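Local coordinates for protein carboxylesterase (Ferroplasma acidiphilum, PDB 3WJ2) that is a carboxylesterase of the alpha/beta-hydrolase fold, which probably hydrolyses carboxylic ester bonds, at residues I111-R116 with H135-K140; A163-K168 with E175-Q180. One frame throughout, in Å; residues are numbered along the deposited sequence.

Overall arrangement
Contact 1 sets a helix against a sheet strand, contact 2 a helix against the loop leading into one; both belong to the alpha/beta-hydrolase fold, and their centres lie about 13 Å apart. Along the chain they follow in series: contact 1 joins strand 109-113 to the last turn of helix 125-139, contact 2 helix 157-172 to the loop before strand 180-183. In the sheet, 78-82 and 150-155 lie between these two strands. The contacts meet where His135 CE1 comes within 3.3 Å of Glu175 O. Together they tie successive strand-helix units into the fold, packing helices 125-139 and 157-172, the second of which follows the probable nucleophile elbow at Ser156.

Contact 1. Residues I111-R116 with H135-K140; sequences ISIEYR and HYIAKK
Ile113 and Ile137 meet end on through their delta methyls, 4.0 Å apart (CD1 to CD1), and this is the tighter of two apolar touches between strand 109-113 and the last turn of helix 125-139. The two side chains use matching torsions. In each, CG1 stands anti to the carbonyl carbon (chi1 -64° in Ile113, -62° in Ile137), and a nearly extended chi2 carries the delta methyl outward to meet its counterpart. Ile111, two residues back on the same side of the strand, makes the looser touch: its CD1 lies 4.3 Å from CG2 of Ile137. Ile137 is thus met through both branches, CD1 by one strand residue and CG2 by the other. Between backbones the gap is wide, with the CA atoms of Ile111 and Ile137 9.8 Å apart, and no hydrogen bond links the segments.

This is the helix-on-sheet layer of an alpha/beta-hydrolase fold. Strand 109-113 runs between 63-71 and 78-82, bonded to both through its backbone, and Leu80 of strand 78-82 touches all three isoleucines, extending the apolar layer under the helix. The buried surface is small, 109 Å² in all, consistent with just two touches, neither closer than 4.0 Å.

Toward solvent the helix end changes character. Lys139 is exposed, while Tyr136 and Lys140, partly exposed, pack on each other within the segment: CE of Lys140 lies over one face of the Tyr136 ring, 3.5 Å from its plane and nearer the edge than the centre. On the strand side the chain leaves the layer after Ile113, and Arg116 turns back to the helix through a salt bridge from its NE to OD2 of Asp129.

Contact 2. Residues A163-K168 with E175-Q180; sequences AALCLK and EMPAVQ
Helix 157-172 of the alpha/beta-hydrolase fold packs here on the loop that brings the chain back to the sheet, with Cys166 touching Met176, Pro177 and Gln180. SG of Cys166, anti to its own carbonyl carbon (chi1 -70°), points across to two partners at equal range: CG of Pro177 at 3.9 Å and CB of Gln180 at 3.9 Å. Beside it, Leu165 CD1 lies 3.8 Å from Pro177 CG, the two side chains crossing at a slant, so the proline rests against both leucine methyl and sulfur with the same outer carbon. Met176 comes at the next part of the helix surface. As modelled, CE of Met176 lies 3.4 Å from Cys166 O and 4.1 Å from Cys166 CB, but the geometry of this side chain is irregular and the exact course of its bend is uncertain.

Topologically this is the return limb of a right-handed beta-alpha-beta crossover, in which strand 150-155 passes through helix 157-172 to the parallel neighbouring strand 180-183. The helix follows Ser156, whose GxSxG surroundings are consistent with a nucleophile elbow. Val152 of the first strand touches both Cys166 and Pro177, closing the apolar patch from the sheet side.

At the strand end the contact turns polar. No direct hydrogen bond crosses, but a water donates both to Ala163 O (2.9 Å) and to Gln180 OE1 (2.7 Å), bridging helix carbonyl and side-chain amide. The other end of that amide, NE2, bonds to the carbonyl oxygen of Pro241, and these two attachments should fix the amide's rotation.

Contact 1. Residues I111-R116 with H135-K140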
ATOM      1  N   ILE B 111     -34.361  10.158  -8.500  1.00 13.40           N
ATOM      2  CA  ILE B 111     -34.624  11.267  -9.415  1.00 13.13           C
ATOM      3  C   ILE B 111     -33.294  11.617 -10.041  1.00 14.32           C
ATOM      4  O   ILE B 111     -32.426  12.253  -9.410  1.00 13.75           O
ATOM      5  CB  ILE B 111     -35.265  12.507  -8.705  1.00 15.01           C
ATOM      6  CG1 ILE B 111     -36.575  12.027  -8.001  1.00 16.08           C
ATOM      7  CG2 ILE B 111     -35.517  13.654  -9.757  1.00 15.17           C
ATOM      8  CD1 ILE B 111     -37.249  13.173  -7.141  1.00 18.00           C
ATOM      9  N   SER B 112     -33.133  11.272 -11.306  1.00 11.89           N
ATOM     10  CA  SER B 112     -31.868  11.486 -12.003  1.00 13.53           C
ATOM     11  C   SER B 112     -31.891  12.854 -12.640  1.00 14.16           C
ATOM     12  O   SER B 112     -32.789  13.207 -13.454  1.00 14.18           O
ATOM     13  CB  SER B 112     -31.704  10.336 -13.015  1.00 12.52           C
ATOM     14  OG  SER B 112     -30.547  10.600 -13.823  1.00 14.34           O
ATOM     15  N   ILE B 113     -30.943  13.715 -12.233  1.00 10.44           N
ATOM     16  CA  ILE B 113     -30.960  15.122 -12.664  1.00 12.02           C
ATOM     17  C   ILE B 113     -29.885  15.463 -13.658  1.00 11.38           C
ATOM     18  O   ILE B 113     -28.702  15.096 -13.503  1.00 12.68           O
ATOM     19  CB  ILE B 113     -30.823  16.048 -11.427  1.00 13.13           C
ATOM     20  CG1 ILE B 113     -32.055  15.864 -10.530  1.00 15.95           C
ATOM     21  CG2 ILE B 113     -30.694  17.521 -11.824  1.00 15.09           C
ATOM     22  CD1 ILE B 113     -31.757  16.219  -9.075  1.00 19.01           C
ATOM     23  N   GLU B 114     -30.306  16.089 -14.753  1.00 12.74           N
ATOM     24  CA  GLU B 114     -29.364  16.542 -15.783  1.00 13.89           C
ATOM     25  C   GLU B 114     -28.803  17.914 -15.525  1.00 16.67           C
ATOM     26  O   GLU B 114     -29.301  18.933 -16.105  1.00 18.45           O
ATOM     27  CB  GLU B 114     -29.973  16.552 -17.221  1.00 18.42           C
ATOM     28  CG  GLU B 114     -29.693  15.324 -17.901  1.00 19.92           C
ATOM     29  CD  GLU B 114     -30.302  15.292 -19.306  1.00 20.94           C
ATOM     30  OE1 GLU B 114     -30.803  16.318 -19.874  1.00 24.91           O
ATOM     31  OE2 GLU B 114     -30.354  14.156 -19.756  1.00 17.59           O
ATOM     32  N   TYR B 115     -27.685  17.985 -14.788  1.00 13.25           N
ATOM     33  CA  TYR B 115     -26.993  19.279 -14.626  1.00 12.68           C
ATOM     34  C   TYR B 115     -26.230  19.684 -15.848  1.00 12.92           C
ATOM     35  O   TYR B 115     -26.057  18.868 -16.776  1.00 14.75           O
ATOM     36  CB  TYR B 115     -26.014  19.141 -13.414  1.00 12.48           C
ATOM     37  CG  TYR B 115     -24.988  17.992 -13.578  1.00  8.51           C
ATOM     38  CD1 TYR B 115     -23.751  18.229 -14.254  1.00 11.97           C
ATOM     39  CD2 TYR B 115     -25.295  16.683 -13.095  1.00  9.32           C
ATOM     40  CE1 TYR B 115     -22.858  17.157 -14.364  1.00  8.75           C
ATOM     41  CE2 TYR B 115     -24.337  15.656 -13.164  1.00  8.00           C
ATOM     42  CZ  TYR B 115     -23.167  15.933 -13.818  1.00  7.86           C
ATOM     43  OH  TYR B 115     -22.183  14.977 -14.018  1.00 12.59           O
ATOM     44  N   ARG B 116     -25.839  20.943 -15.899  1.00 11.08           N
ATOM     45  CA  ARG B 116     -25.192  21.534 -17.125  1.00 11.55           C
ATOM     46  C   ARG B 116     -23.733  21.047 -17.185  1.00 13.43           C
ATOM     47  O   ARG B 116     -23.022  20.908 -16.141  1.00 12.52           O
ATOM     48  CB  ARG B 116     -25.299  23.037 -17.098  1.00 12.27           C
ATOM     49  CG  ARG B 116     -26.806  23.436 -17.312  1.00 14.58           C
ATOM     50  CD  ARG B 116     -26.989  24.963 -17.110  1.00 15.57           C
ATOM     51  NE  ARG B 116     -26.626  25.325 -15.735  1.00 14.00           N
ATOM     52  CZ  ARG B 116     -26.462  26.558 -15.261  1.00 12.64           C
ATOM     53  NH1 ARG B 116     -26.624  27.558 -16.178  1.00 16.58           N
ATOM     54  NH2 ARG B 116     -26.120  26.796 -13.997  1.00 15.11           N
ATOM     55  N   HIS B 135     -32.450  21.906  -3.324  1.00 12.37           N
ATOM     56  CA  HIS B 135     -33.353  22.800  -2.564  1.00 15.04           C
ATOM     57  C   HIS B 135     -34.666  22.970  -3.254  1.00 14.65           C
ATOM     58  O   HIS B 135     -35.733  23.049  -2.567  1.00 16.77           O
ATOM     59  CB  HIS B 135     -32.639  24.118  -2.240  1.00 14.41           C
ATOM     60  CG  HIS B 135     -31.660  23.994  -1.116  1.00 14.03           C
ATOM     61  ND1 HIS B 135     -32.032  23.774   0.201  1.00 17.94           N
ATOM     62  CD2 HIS B 135     -30.309  23.911  -1.144  1.00 16.68           C
ATOM     63  CE1 HIS B 135     -30.939  23.660   0.940  1.00 18.76           C
ATOM     64  NE2 HIS B 135     -29.875  23.762   0.151  1.00 17.09           N
ATOM     65  N   TYR B 136     -34.687  22.987  -4.575  1.00 14.22           N
ATOM     66  CA  TYR B 136     -35.976  23.089  -5.317  1.00 14.44           C
ATOM     67  C   TYR B 136     -36.886  21.910  -5.016  1.00 17.88           C
ATOM     68  O   TYR B 136     -38.101  22.106  -4.679  1.00 15.70           O
ATOM     69  CB  TYR B 136     -35.663  23.210  -6.790  1.00 15.96           C
ATOM     70  CG  TYR B 136     -36.850  23.342  -7.746  1.00 19.11           C
ATOM     71  CD1 TYR B 136     -37.129  24.520  -8.388  1.00 22.70           C
ATOM     72  CD2 TYR B 136     -37.521  22.191  -8.143  1.00 23.35           C
ATOM     73  CE1 TYR B 136     -38.163  24.561  -9.356  1.00 25.53           C
ATOM     74  CE2 TYR B 136     -38.521  22.222  -9.090  1.00 29.92           C
ATOM     75  CZ  TYR B 136     -38.836  23.419  -9.692  1.00 30.64           C
ATOM     76  OH  TYR B 136     -39.845  23.417 -10.713  1.00 32.34           O
ATOM     77  N   ILE B 137     -36.353  20.691  -5.146  1.00 15.30           N
ATOM     78  CA  ILE B 137     -37.163  19.524  -4.871  1.00 17.37           C
ATOM     79  C   ILE B 137     -37.548  19.416  -3.418  1.00 17.15           C
ATOM     80  O   ILE B 137     -38.695  19.022  -3.106  1.00 18.34           O
ATOM     81  CB  ILE B 137     -36.495  18.236  -5.415  1.00 17.46           C
ATOM     82  CG1 ILE B 137     -36.402  18.399  -6.930  1.00 18.23           C
ATOM     83  CG2 ILE B 137     -37.381  17.004  -5.101  1.00 17.67           C
ATOM     84  CD1 ILE B 137     -35.303  17.481  -7.611  1.00 18.71           C
ATOM     85  N   ALA B 138     -36.681  19.780  -2.510  1.00 16.38           N
ATOM     86  CA  ALA B 138     -37.013  19.745  -1.087  1.00 17.91           C
ATOM     87  C   ALA B 138     -38.178  20.735  -0.782  1.00 21.76           C
ATOM     88  O   ALA B 138     -39.110  20.387  -0.009  1.00 22.42           O
ATOM     89  CB  ALA B 138     -35.873  20.032  -0.213  1.00 17.84           C
ATOM     90  N   LYS B 139     -38.138  21.917  -1.385  1.00 21.93           N
ATOM     91  CA  LYS B 139     -39.262  22.853  -1.143  1.00 23.87           C
ATOM     92  C   LYS B 139     -40.515  22.355  -1.738  1.00 23.88           C
ATOM     93  O   LYS B 139     -41.574  22.540  -1.129  1.00 25.94           O
ATOM     94  CB  LYS B 139     -38.984  24.208  -1.714  1.00 26.49           C
ATOM     95  CG  LYS B 139     -37.936  24.943  -0.945  1.00 32.09           C
ATOM     96  CD  LYS B 139     -37.511  26.283  -1.690  1.00 39.15           C
ATOM     97  CE  LYS B 139     -37.902  26.390  -3.205  1.00 42.39           C
ATOM     98  NZ  LYS B 139     -37.105  27.488  -3.889  1.00 44.96           N
ATOM     99  N   LYS B 140     -40.452  21.770  -2.923  1.00 20.96           N
ATOM    100  CA  LYS B 140     -41.636  21.383  -3.660  1.00 22.75           C
ATOM    101  C   LYS B 140     -41.924  19.892  -3.529  1.00 21.81           C
ATOM    102  O   LYS B 140     -42.365  19.276  -4.470  1.00 22.21           O
ATOM    103  CB  LYS B 140     -41.484  21.755  -5.150  1.00 23.78           C
ATOM    104  CG  LYS B 140     -41.307  23.275  -5.312  1.00 30.99           C
ATOM    105  CD  LYS B 140     -41.191  23.605  -6.751  1.00 32.12           C
ATOM    106  CE  LYS B 140     -40.677  25.052  -6.918  1.00 39.09           C
ATOM    107  NZ  LYS B 140     -41.576  26.065  -6.214  1.00 41.96           N
TER

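Contact 2. Residues A163-K168 with E175-Q180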
ATOM      1  N   ALA B 163     -21.265  15.504  -2.786  1.00 10.37           N
ATOM      2  CA  ALA B 163     -20.474  15.776  -1.558  1.00 10.02           C
ATOM      3  C   ALA B 163     -20.429  17.294  -1.455  1.00  9.38           C
ATOM      4  O   ALA B 163     -20.568  17.810  -0.327  1.00  9.64           O
ATOM      5  CB  ALA B 163     -19.084  15.240  -1.710  1.00 10.10           C
ATOM      6  N   ALA B 164     -20.186  18.032  -2.521  1.00  9.41           N
ATOM      7  CA  ALA B 164     -20.004  19.497  -2.445  1.00  9.30           C
ATOM      8  C   ALA B 164     -21.268  20.218  -2.044  1.00 10.47           C
ATOM      9  O   ALA B 164     -21.205  21.182  -1.278  1.00 12.69           O
ATOM     10  CB  ALA B 164     -19.528  19.970  -3.775  1.00 10.91           C
ATOM     11  N   LEU B 165     -22.420  19.753  -2.530  1.00 10.59           N
ATOM     12  CA  LEU B 165     -23.651  20.490  -2.221  1.00 11.25           C
ATOM     13  C   LEU B 165     -23.893  20.329  -0.712  1.00 13.65           C
ATOM     14  O   LEU B 165     -24.396  21.289  -0.094  1.00 12.53           O
ATOM     15  CB  LEU B 165     -24.864  20.078  -3.095  1.00 12.77           C
ATOM     16  CG  LEU B 165     -25.509  18.737  -2.757  1.00  9.83           C
ATOM     17  CD1 LEU B 165     -26.623  18.947  -1.763  1.00 11.85           C
ATOM     18  CD2 LEU B 165     -26.176  18.221  -4.060  1.00 12.35           C
ATOM     19  N   CYS B 166     -23.528  19.176  -0.106  1.00 11.74           N
ATOM     20  CA  CYS B 166     -23.728  18.968   1.346  1.00 12.50           C
ATOM     21  C   CYS B 166     -22.888  19.968   2.098  1.00 13.22           C
ATOM     22  O   CYS B 166     -23.395  20.561   3.065  1.00 14.61           O
ATOM     23  CB  CYS B 166     -23.362  17.580   1.783  1.00 10.22           C
ATOM     24  SG  CYS B 166     -24.618  16.380   1.117  1.00 12.73           S
ATOM     25  N   LEU B 167     -21.674  20.195   1.644  1.00 13.31           N
ATOM     26  CA  LEU B 167     -20.790  21.169   2.331  1.00 14.04           C
ATOM     27  C   LEU B 167     -21.437  22.555   2.277  1.00 14.64           C
ATOM     28  O   LEU B 167     -21.417  23.318   3.264  1.00 14.74           O
ATOM     29  CB  LEU B 167     -19.455  21.292   1.587  1.00 12.79           C
ATOM     30  CG  LEU B 167     -18.473  20.228   1.971  1.00 17.12           C
ATOM     31  CD1 LEU B 167     -17.273  20.313   1.073  1.00 19.99           C
ATOM     32  CD2 LEU B 167     -17.925  20.464   3.528  1.00 19.37           C
ATOM     33  N   LYS B 168     -22.015  22.939   1.140  1.00 13.17           N
ATOM     34  CA  LYS B 168     -22.626  24.300   1.076  1.00 14.19           C
ATOM     35  C   LYS B 168     -23.900  24.386   1.939  1.00 14.04           C
ATOM     36  O   LYS B 168     -24.186  25.465   2.582  1.00 14.49           O
ATOM     37  CB  LYS B 168     -22.925  24.663  -0.405  1.00 12.90           C
ATOM     38  CG  LYS B 168     -23.529  26.102  -0.483  1.00 13.68           C
ATOM     39  CD  LYS B 168     -23.656  26.654  -1.888  1.00 14.63           C
ATOM     40  CE  LYS B 168     -24.625  27.933  -1.809  1.00 15.76           C
ATOM     41  NZ  LYS B 168     -24.456  28.543  -3.241  1.00 20.75           N
ATOM     42  N   GLU B 175     -31.424  23.547   5.019  1.00 22.82           N
ATOM     43  CA  GLU B 175     -31.896  22.150   4.986  1.00 21.54           C
ATOM     44  C   GLU B 175     -30.763  21.273   4.411  1.00 18.61           C
ATOM     45  O   GLU B 175     -30.082  21.657   3.455  1.00 19.77           O
ATOM     46  CB  GLU B 175     -33.144  22.024   4.147  1.00 22.20           C
ATOM     47  CG  GLU B 175     -33.766  20.630   4.356  1.00 26.95           C
ATOM     48  CD  GLU B 175     -35.083  20.361   3.646  1.00 33.46           C
ATOM     49  OE1 GLU B 175     -35.755  21.296   3.135  1.00 39.62           O
ATOM     50  OE2 GLU B 175     -35.457  19.170   3.622  1.00 33.22           O
ATOM     51  N   MET B 176     -30.523  20.132   5.033  1.00 20.46           N
ATOM     52  CA  MET B 176     -29.404  19.340   4.566  1.00 19.19           C
ATOM     53  C   MET B 176     -30.058  18.015   4.029  1.00 17.07           C
ATOM     54  O   MET B 176     -31.078  17.521   4.530  1.00 16.38           O
ATOM     55  CB  MET B 176     -28.402  19.131   5.804  1.00 23.54           C
ATOM     56  CG  MET B 176     -27.265  20.440   6.150  1.00 17.33           C
ATOM     57  SD  MET B 176     -26.011  19.190   6.544  1.00 37.32           S
ATOM     58  CE  MET B 176     -25.842  18.875   4.785  1.00 20.24           C
ATOM     59  N   PRO B 177     -29.451  17.402   2.977  1.00 13.96           N
ATOM     60  CA  PRO B 177     -29.914  16.050   2.604  1.00 12.87           C
ATOM     61  C   PRO B 177     -29.814  15.012   3.719  1.00 12.92           C
ATOM     62  O   PRO B 177     -28.972  15.177   4.639  1.00 12.93           O
ATOM     63  CB  PRO B 177     -28.938  15.666   1.484  1.00 12.99           C
ATOM     64  CG  PRO B 177     -28.420  16.984   0.944  1.00 12.32           C
ATOM     65  CD  PRO B 177     -28.272  17.828   2.187  1.00 14.67           C
ATOM     66  N   ALA B 178     -30.647  13.947   3.643  1.00 13.10           N
ATOM     67  CA  ALA B 178     -30.711  12.948   4.676  1.00 12.71           C
ATOM     68  C   ALA B 178     -29.471  12.026   4.681  1.00 13.26           C
ATOM     69  O   ALA B 178     -29.148  11.472   5.700  1.00 13.22           O
ATOM     70  CB  ALA B 178     -31.980  12.114   4.492  1.00 13.81           C
ATOM     71  N   VAL B 179     -28.863  11.873   3.489  1.00 12.54           N
ATOM     72  CA  VAL B 179     -27.723  10.969   3.322  1.00 11.22           C
ATOM     73  C   VAL B 179     -27.004  11.437   2.058  1.00  9.83           C
ATOM     74  O   VAL B 179     -27.669  12.077   1.232  1.00 10.78           O
ATOM     75  CB  VAL B 179     -28.171   9.527   3.271  1.00 11.67           C
ATOM     76  CG1 VAL B 179     -29.140   9.224   2.036  1.00 12.09           C
ATOM     77  CG2 VAL B 179     -26.854   8.628   3.191  1.00 10.99           C
ATOM     78  N   GLN B 180     -25.700  11.173   2.007  1.00  9.69           N
ATOM     79  CA  GLN B 180     -24.910  11.384   0.800  1.00  9.92           C
ATOM     80  C   GLN B 180     -24.350  10.068   0.417  1.00 10.54           C
ATOM     81  O   GLN B 180     -23.607   9.480   1.169  1.00 10.87           O
ATOM     82  CB  GLN B 180     -23.856  12.524   0.993  1.00 10.21           C
ATOM     83  CG  GLN B 180     -22.907  12.271   2.203  1.00 11.65           C
ATOM     84  CD  GLN B 180     -21.902  13.371   2.364  1.00 14.29           C
ATOM     85  OE1 GLN B 180     -21.339  13.821   1.401  1.00 11.96           O
ATOM     86  NE2 GLN B 180     -21.659  13.804   3.656  1.00 13.06           N
TER
HETATM   87  O   HOH W   1     -19.853  16.030   1.823  1.00 10.10           O